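Local coordinates for phenazine biosynthesis protein PhzF family (Enterococcus faecalis, PDB 1S7J) that probably acts as an isomerase and has a fold like that of diaminopimelate epimerase, at residues S183-S188 with K216-T221; G174-A179 with H207-P212. All blocks are in the same frame, centred on the assembly; numbering follows the deposited sequence.

Contact 1 (S183-S188 with K216-T221); sequences SVDFVS and KRLNQT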
ATOM      1  N   SER A 183       7.227   4.936  19.408  1.00 56.50           N
ATOM      2  CA  SER A 183       7.726   6.275  19.058  1.00 57.82           C
ATOM      3  C   SER A 183       6.821   6.947  18.007  1.00 56.81           C
ATOM      4  O   SER A 183       7.084   8.075  17.571  1.00 56.66           O
ATOM      5  CB  SER A 183       9.156   6.183  18.500  1.00 60.70           C
ATOM      6  OG  SER A 183      10.045   5.573  19.432  1.00 67.90           O
ATOM      7  N   VAL A 184       5.772   6.240  17.601  1.00 54.28           N
ATOM      8  CA  VAL A 184       4.837   6.740  16.608  1.00 50.39           C
ATOM      9  C   VAL A 184       3.420   6.538  17.178  1.00 49.21           C
ATOM     10  O   VAL A 184       3.267   5.881  18.211  1.00 49.25           O
ATOM     11  CB  VAL A 184       5.038   5.970  15.270  1.00 51.13           C
ATOM     12  CG1 VAL A 184       4.049   4.826  15.132  1.00 49.68           C
ATOM     13  CG2 VAL A 184       5.002   6.906  14.107  1.00 51.17           C
ATOM     14  N   ASP A 185       2.409   7.104  16.537  1.00 47.39           N
ATOM     15  CA  ASP A 185       1.046   6.954  17.052  1.00 47.71           C
ATOM     16  C   ASP A 185       0.513   5.519  17.009  1.00 47.51           C
ATOM     17  O   ASP A 185      -0.084   5.046  17.978  1.00 48.31           O
ATOM     18  CB  ASP A 185       0.078   7.933  16.365  1.00 48.45           C
ATOM     19  CG  ASP A 185       0.227   9.367  16.886  1.00 51.01           C
ATOM     20  OD1 ASP A 185       0.721   9.551  18.023  1.00 53.15           O
ATOM     21  OD2 ASP A 185      -0.158  10.304  16.165  1.00 52.49           O
ATOM     22  N   PHE A 186       0.713   4.835  15.886  1.00 45.23           N
ATOM     23  CA  PHE A 186       0.275   3.453  15.753  1.00 39.01           C
ATOM     24  C   PHE A 186       1.071   2.694  14.696  1.00 39.68           C
ATOM     25  O   PHE A 186       1.594   3.290  13.747  1.00 35.40           O
ATOM     26  CB  PHE A 186      -1.228   3.372  15.459  1.00 37.12           C
ATOM     27  CG  PHE A 186      -1.614   3.771  14.055  1.00 38.51           C
ATOM     28  CD1 PHE A 186      -2.058   5.064  13.781  1.00 36.22           C
ATOM     29  CD2 PHE A 186      -1.606   2.833  13.021  1.00 36.02           C
ATOM     30  CE1 PHE A 186      -2.501   5.414  12.501  1.00 37.24           C
ATOM     31  CE2 PHE A 186      -2.044   3.173  11.745  1.00 36.93           C
ATOM     32  CZ  PHE A 186      -2.494   4.468  11.484  1.00 37.62           C
ATOM     33  N   VAL A 187       1.172   1.384  14.881  1.00 37.43           N
ATOM     34  CA  VAL A 187       1.894   0.514  13.957  1.00 38.28           C
ATOM     35  C   VAL A 187       0.980  -0.562  13.410  1.00 37.69           C
ATOM     36  O   VAL A 187      -0.046  -0.852  13.998  1.00 38.73           O
ATOM     37  CB  VAL A 187       3.087  -0.159  14.651  1.00 36.48           C
ATOM     38  CG1 VAL A 187       4.198   0.847  14.862  1.00 36.86           C
ATOM     39  CG2 VAL A 187       2.653  -0.751  15.978  1.00 34.48           C
ATOM     40  N   SER A 188       1.366  -1.177  12.310  1.00 37.49           N
ATOM     41  CA  SER A 188       0.564  -2.228  11.720  1.00 36.41           C
ATOM     42  C   SER A 188       1.405  -3.165  10.884  1.00 36.27           C
ATOM     43  O   SER A 188       2.617  -2.989  10.760  1.00 36.53           O
ATOM     44  CB  SER A 188      -0.547  -1.627  10.852  1.00 36.84           C
ATOM     45  OG  SER A 188      -0.017  -0.914   9.741  1.00 33.88           O
ATOM     46  N   LYS A 216     -10.224   7.957  16.008  1.00 60.40           N
ATOM     47  CA  LYS A 216     -11.329   7.923  16.952  1.00 63.74           C
ATOM     48  C   LYS A 216     -10.835   7.531  18.340  1.00 64.11           C
ATOM     49  O   LYS A 216     -11.121   8.210  19.322  1.00 64.46           O
ATOM     50  CB  LYS A 216     -12.405   6.929  16.483  1.00 66.07           C
ATOM     51  CG  LYS A 216     -13.592   6.813  17.440  1.00 68.74           C
ATOM     52  CD  LYS A 216     -14.729   5.975  16.856  1.00 70.93           C
ATOM     53  CE  LYS A 216     -15.921   5.925  17.819  1.00 73.17           C
ATOM     54  NZ  LYS A 216     -17.119   5.264  17.220  1.00 72.41           N
ATOM     55  N   ARG A 217     -10.087   6.432  18.410  1.00 64.81           N
ATOM     56  CA  ARG A 217      -9.562   5.946  19.673  1.00 65.77           C
ATOM     57  C   ARG A 217      -8.556   6.903  20.351  1.00 66.52           C
ATOM     58  O   ARG A 217      -8.572   7.048  21.575  1.00 67.25           O
ATOM     59  CB  ARG A 217      -8.934   4.561  19.491  1.00 66.47           C
ATOM     60  CG  ARG A 217      -8.715   3.816  20.794  1.00 64.43           C
ATOM     61  CD  ARG A 217      -7.277   3.358  20.944  1.00 63.72           C
ATOM     62  NE  ARG A 217      -7.160   1.904  20.874  1.00 65.78           N
ATOM     63  CZ  ARG A 217      -6.477   1.167  21.742  1.00 65.88           C
ATOM     64  NH1 ARG A 217      -6.428  -0.152  21.599  1.00 65.72           N
ATOM     65  NH2 ARG A 217      -5.840   1.747  22.757  1.00 65.63           N
ATOM     66  N   LEU A 218      -7.666   7.507  19.562  1.00 67.28           N
ATOM     67  CA  LEU A 218      -6.670   8.439  20.117  1.00 68.85           C
ATOM     68  C   LEU A 218      -7.174   9.865  20.170  1.00 70.53           C
ATOM     69  O   LEU A 218      -6.566  10.728  20.827  1.00 68.70           O
ATOM     70  CB  LEU A 218      -5.366   8.384  19.316  1.00 69.36           C
ATOM     71  CG  LEU A 218      -4.541   7.105  19.415  1.00 69.96           C
ATOM     72  CD1 LEU A 218      -3.233   7.277  18.662  1.00 67.99           C
ATOM     73  CD2 LEU A 218      -4.272   6.775  20.880  1.00 71.19           C
ATOM     74  N   ASN A 219      -8.269  10.119  19.457  1.00 73.77           N
ATOM     75  CA  ASN A 219      -8.904  11.438  19.399  1.00 76.90           C
ATOM     76  C   ASN A 219      -7.968  12.485  18.763  1.00 76.33           C
ATOM     77  O   ASN A 219      -7.577  13.472  19.402  1.00 76.72           O
ATOM     78  CB  ASN A 219      -9.337  11.872  20.811  1.00 80.48           C
ATOM     79  CG  ASN A 219     -10.502  12.836  20.801  1.00 82.67           C
ATOM     80  OD1 ASN A 219     -10.641  13.665  21.706  1.00 84.24           O
ATOM     81  ND2 ASN A 219     -11.372  12.727  19.790  1.00 82.76           N
ATOM     82  N   GLN A 220      -7.605  12.244  17.497  1.00 74.44           N
ATOM     83  CA  GLN A 220      -6.717  13.148  16.748  1.00 71.46           C
ATOM     84  C   GLN A 220      -7.116  13.259  15.279  1.00 70.00           C
ATOM     85  O   GLN A 220      -7.836  12.400  14.743  1.00 68.18           O
ATOM     86  CB  GLN A 220      -5.267  12.666  16.833  1.00 70.12           C
ATOM     87  CG  GLN A 220      -4.698  12.668  18.235  1.00 72.59           C
ATOM     88  CD  GLN A 220      -3.342  12.002  18.330  1.00 72.47           C
ATOM     89  OE1 GLN A 220      -2.698  12.035  19.377  1.00 73.66           O
ATOM     90  NE2 GLN A 220      -2.901  11.386  17.241  1.00 71.34           N
ATOM     91  N   THR A 221      -6.673  14.341  14.645  1.00 68.42           N
ATOM     92  CA  THR A 221      -6.943  14.581  13.224  1.00 68.48           C
ATOM     93  C   THR A 221      -5.732  14.088  12.445  1.00 64.41           C
ATOM     94  O   THR A 221      -5.857  13.580  11.329  1.00 62.27           O
ATOM     95  CB  THR A 221      -7.130  16.095  12.925  1.00 71.05           C
ATOM     96  OG1 THR A 221      -8.187  16.621  13.741  1.00 73.49           O
ATOM     97  CG2 THR A 221      -7.470  16.310  11.445  1.00 74.73           C
TER
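Asp185 meets Gln220 and Leu218 in a small, mostly polar contact at the surface. It joins the turn that leads into strand 186-192 to the C-terminal end of helix 207-218. The two segments bury only 119 Å² between them. The main link is one hydrogen bond, from Gln220 NE2 to Asp185 OD2, at 3.1 Å. Its N-H...O angle is 149°, so it is moderately bent. The amide donates almost within its own plane. The carboxylate oxygen, by contrast, is met from above its plane, 66° out of it. The two side chains come from opposite directions. Gln220 is extended beyond CG, which carries its amide across to the aspartate. Asp185 OD2 has a second donor, the backbone N of Ser224 in strand 222-227. Two donors on one oxygen would be expected to stabilise the charged carboxylate. Beside this bond, Leu218 adds a light apolar touch. Leu218 CD1 lies 4.1 Å from Asp185 CB. The same methyl, Leu218 CD1, is 3.9 Å from Asp185 O.

The chain leaves the helix at Asn219, which has a positive phi of 63°. Gln220 follows and points its side chain toward Asp185, just before strand 186-192. Deeper in, Phe186 stacks on Trp214 and also packs on His207 and Leu210 of the same helix. In the last turn of the helix, Arg217 NE is hydrogen-bonded to Tyr213 OH. The arrangement is a helix C-terminus running on into the next strand: helix 207-218 is followed by strand 222-227, which pairs in parallel with strand 186-192. It fits the diaminopimelate epimerase-like fold of this family, in which strands wrap around a central helix.

Contact 2 (G174-A179 with H207-P212); sequences GVIVTA and HANLIP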
ATOM      1  N   GLY A 174      -7.933  -9.950   3.726  1.00 52.96           N
ATOM      2  CA  GLY A 174      -6.654 -10.024   4.380  1.00 51.18           C
ATOM      3  C   GLY A 174      -6.805  -9.937   5.875  1.00 49.28           C
ATOM      4  O   GLY A 174      -7.900 -10.138   6.410  1.00 49.96           O
ATOM      5  N   VAL A 175      -5.716  -9.640   6.558  1.00 47.00           N
ATOM      6  CA  VAL A 175      -5.707  -9.522   8.004  1.00 42.88           C
ATOM      7  C   VAL A 175      -4.794  -8.376   8.408  1.00 41.11           C
ATOM      8  O   VAL A 175      -3.657  -8.272   7.933  1.00 41.15           O
ATOM      9  CB  VAL A 175      -5.207 -10.833   8.672  1.00 45.06           C
ATOM     10  CG1 VAL A 175      -5.024 -10.631  10.172  1.00 42.12           C
ATOM     11  CG2 VAL A 175      -6.183 -11.971   8.398  1.00 39.33           C
ATOM     12  N   ILE A 176      -5.300  -7.508   9.259  1.00 40.70           N
ATOM     13  CA  ILE A 176      -4.551  -6.370   9.737  1.00 37.88           C
ATOM     14  C   ILE A 176      -4.335  -6.538  11.212  1.00 37.84           C
ATOM     15  O   ILE A 176      -5.202  -7.059  11.911  1.00 35.98           O
ATOM     16  CB  ILE A 176      -5.324  -5.043   9.509  1.00 35.34           C
ATOM     17  CG1 ILE A 176      -5.646  -4.856   8.022  1.00 33.81           C
ATOM     18  CG2 ILE A 176      -4.505  -3.865  10.029  1.00 38.28           C
ATOM     19  CD1 ILE A 176      -6.481  -3.628   7.725  1.00 32.84           C
ATOM     20  N   VAL A 177      -3.158  -6.156  11.685  1.00 38.59           N
ATOM     21  CA  VAL A 177      -2.817  -6.233  13.087  1.00 39.38           C
ATOM     22  C   VAL A 177      -2.267  -4.860  13.461  1.00 40.07           C
ATOM     23  O   VAL A 177      -1.488  -4.273  12.700  1.00 38.09           O
ATOM     24  CB  VAL A 177      -1.760  -7.357  13.368  1.00 42.62           C
ATOM     25  CG1 VAL A 177      -2.349  -8.732  13.037  1.00 42.52           C
ATOM     26  CG2 VAL A 177      -0.506  -7.126  12.549  1.00 48.16           C
ATOM     27  N   THR A 178      -2.668  -4.350  14.615  1.00 40.80           N
ATOM     28  CA  THR A 178      -2.243  -3.016  15.052  1.00 39.49           C
ATOM     29  C   THR A 178      -1.906  -2.967  16.532  1.00 41.11           C
ATOM     30  O   THR A 178      -2.074  -3.948  17.257  1.00 35.53           O
ATOM     31  CB  THR A 178      -3.366  -1.973  14.819  1.00 37.54           C
ATOM     32  OG1 THR A 178      -4.277  -2.447  13.815  1.00 42.84           O
ATOM     33  CG2 THR A 178      -2.782  -0.675  14.372  1.00 25.27           C
ATOM     34  N   ALA A 179      -1.441  -1.802  16.976  1.00 41.76           N
ATOM     35  CA  ALA A 179      -1.090  -1.570  18.370  1.00 46.98           C
ATOM     36  C   ALA A 179      -0.467  -0.184  18.529  1.00 48.30           C
ATOM     37  O   ALA A 179      -0.014   0.415  17.551  1.00 49.22           O
ATOM     38  CB  ALA A 179      -0.131  -2.630  18.861  1.00 45.64           C
ATOM     39  N   HIS A 207      -5.109   1.389   5.431  1.00 29.26           N
ATOM     40  CA  HIS A 207      -5.188   2.527   6.320  1.00 29.73           C
ATOM     41  C   HIS A 207      -6.549   3.211   6.318  1.00 29.22           C
ATOM     42  O   HIS A 207      -6.780   4.183   7.049  1.00 29.71           O
ATOM     43  CB  HIS A 207      -4.024   3.480   6.079  1.00 31.55           C
ATOM     44  CG  HIS A 207      -2.729   2.961   6.607  1.00 29.97           C
ATOM     45  ND1 HIS A 207      -2.015   1.962   5.976  1.00 31.90           N
ATOM     46  CD2 HIS A 207      -2.063   3.224   7.755  1.00 23.99           C
ATOM     47  CE1 HIS A 207      -0.976   1.629   6.719  1.00 26.79           C
ATOM     48  NE2 HIS A 207      -0.985   2.384   7.802  1.00 25.26           N
ATOM     49  N   ALA A 208      -7.446   2.688   5.488  1.00 31.69           N
ATOM     50  CA  ALA A 208      -8.826   3.165   5.418  1.00 35.21           C
ATOM     51  C   ALA A 208      -9.506   2.680   6.721  1.00 35.54           C
ATOM     52  O   ALA A 208     -10.396   3.326   7.237  1.00 33.57           O
ATOM     53  CB  ALA A 208      -9.534   2.567   4.212  1.00 36.45           C
ATOM     54  N   ASN A 209      -9.049   1.527   7.217  1.00 35.29           N
ATOM     55  CA  ASN A 209      -9.565   0.942   8.459  1.00 37.88           C
ATOM     56  C   ASN A 209      -8.702   1.427   9.627  1.00 38.22           C
ATOM     57  O   ASN A 209      -9.213   1.754  10.696  1.00 39.69           O
ATOM     58  CB  ASN A 209      -9.496  -0.597   8.414  1.00 36.44           C
ATOM     59  CG  ASN A 209     -10.391  -1.205   7.333  1.00 40.55           C
ATOM     60  OD1 ASN A 209     -11.435  -0.655   6.987  1.00 41.60           O
ATOM     61  ND2 ASN A 209      -9.990  -2.378   6.837  1.00 46.74           N
ATOM     62  N   LEU A 210      -7.383   1.436   9.410  1.00 38.15           N
ATOM     63  CA  LEU A 210      -6.405   1.867  10.425  1.00 36.12           C
ATOM     64  C   LEU A 210      -6.559   3.288  10.921  1.00 35.65           C
ATOM     65  O   LEU A 210      -6.613   3.526  12.128  1.00 36.81           O
ATOM     66  CB  LEU A 210      -4.968   1.706   9.891  1.00 38.18           C
ATOM     67  CG  LEU A 210      -4.219   0.388  10.046  1.00 39.85           C
ATOM     68  CD1 LEU A 210      -4.286  -0.047  11.484  1.00 37.68           C
ATOM     69  CD2 LEU A 210      -4.801  -0.666   9.157  1.00 44.86           C
ATOM     70  N   ILE A 211      -6.518   4.248   9.994  1.00 32.47           N
ATOM     71  CA  ILE A 211      -6.629   5.657  10.353  1.00 35.18           C
ATOM     72  C   ILE A 211      -7.933   5.997  11.122  1.00 38.75           C
ATOM     73  O   ILE A 211      -7.875   6.619  12.184  1.00 37.45           O
ATOM     74  CB  ILE A 211      -6.412   6.586   9.109  1.00 36.22           C
ATOM     75  CG1 ILE A 211      -5.017   6.328   8.525  1.00 35.21           C
ATOM     76  CG2 ILE A 211      -6.513   8.061   9.509  1.00 27.34           C
ATOM     77  CD1 ILE A 211      -4.674   7.206   7.345  1.00 30.70           C
ATOM     78  N   PRO A 212      -9.105   5.622  10.580  1.00 42.23           N
ATOM     79  CA  PRO A 212     -10.347   5.921  11.292  1.00 47.42           C
ATOM     80  C   PRO A 212     -10.289   5.396  12.736  1.00 49.98           C
ATOM     81  O   PRO A 212     -10.538   6.137  13.690  1.00 48.76           O
ATOM     82  CB  PRO A 212     -11.382   5.158  10.476  1.00 46.62           C
ATOM     83  CG  PRO A 212     -10.868   5.321   9.098  1.00 43.24           C
ATOM     84  CD  PRO A 212      -9.397   5.027   9.264  1.00 44.83           C
TER
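Leu210 and Asn209 of helix 207-212 face Ile176 and Thr178 of strand 175-179 in a buried, mainly apolar contact. The axes of these short segments come within 10.1 Å and run 25° apart in nearly the same direction. The helical segment starts at His207, whose ND1 is hydrogen-bonded to Cys203 O. Leu210 CG lies 4.2 Å above the plane of the His207 ring, offset toward its rim. His207 O also accepts the backbone N-H of Ile211, a normal helical bond. At Asn209 the side chain crosses that of Ile176 at about a right angle, and the end of Ile176 rests beside it.

Leu210 carries most of the contact. Its two methyls divide the work. One meets Ile176 tip to tip: Leu210 CD2 is 3.3 Å from Ile176 CG2 and 3.7 Å from Ile176 CD1. The other slides past Thr178: Leu210 CD1 is 3.3 Å from Thr178 CG2 and 3.3 Å from Thr178 OG1. The pairs with the two CG2 atoms are tighter than usual for carbon. The Thr178 side chain is also away from a staggered position (chi1 -22°), which suggests a strained fit or some error in the model. Ile176 presents both branches: CG2 is anti to the backbone N, while CG1 lies beside it and carries CD1 toward the helix.

Pro212 has no N-H for the turn before, and the helix is kinked there. The helix is packed between strands: 175-180 with its neighbours 146-149 and 186-192, through Phe147 and Phe186, on the Leu210 side, and strand 243-259, where His207 and Ile211 pack on Ile246 and Ile211 and Pro212 on Val244.

From the N terminus, the chain first lays down 174-179, then turns back into 183-188 on the adjacent antiparallel strand. Val187 N and Ala179 O, 3.1 Å apart, probably form a hydrogen bond between them. The chain next reaches helix 207-218. Contact 2 closes a loop of 27 residues on the start of this helix. Contact 1 closes another of the same length at the C-terminal end of the helix and the residues just after it. The two loops therefore cross rather than nest. Their centres lie 11 Å apart, and Phe186 CE2 bridges them at 3.8 Å from Leu210 CB. Together they tie strand 175-180 to the start of the helix, and the turn leading into strand 186-192 to its end.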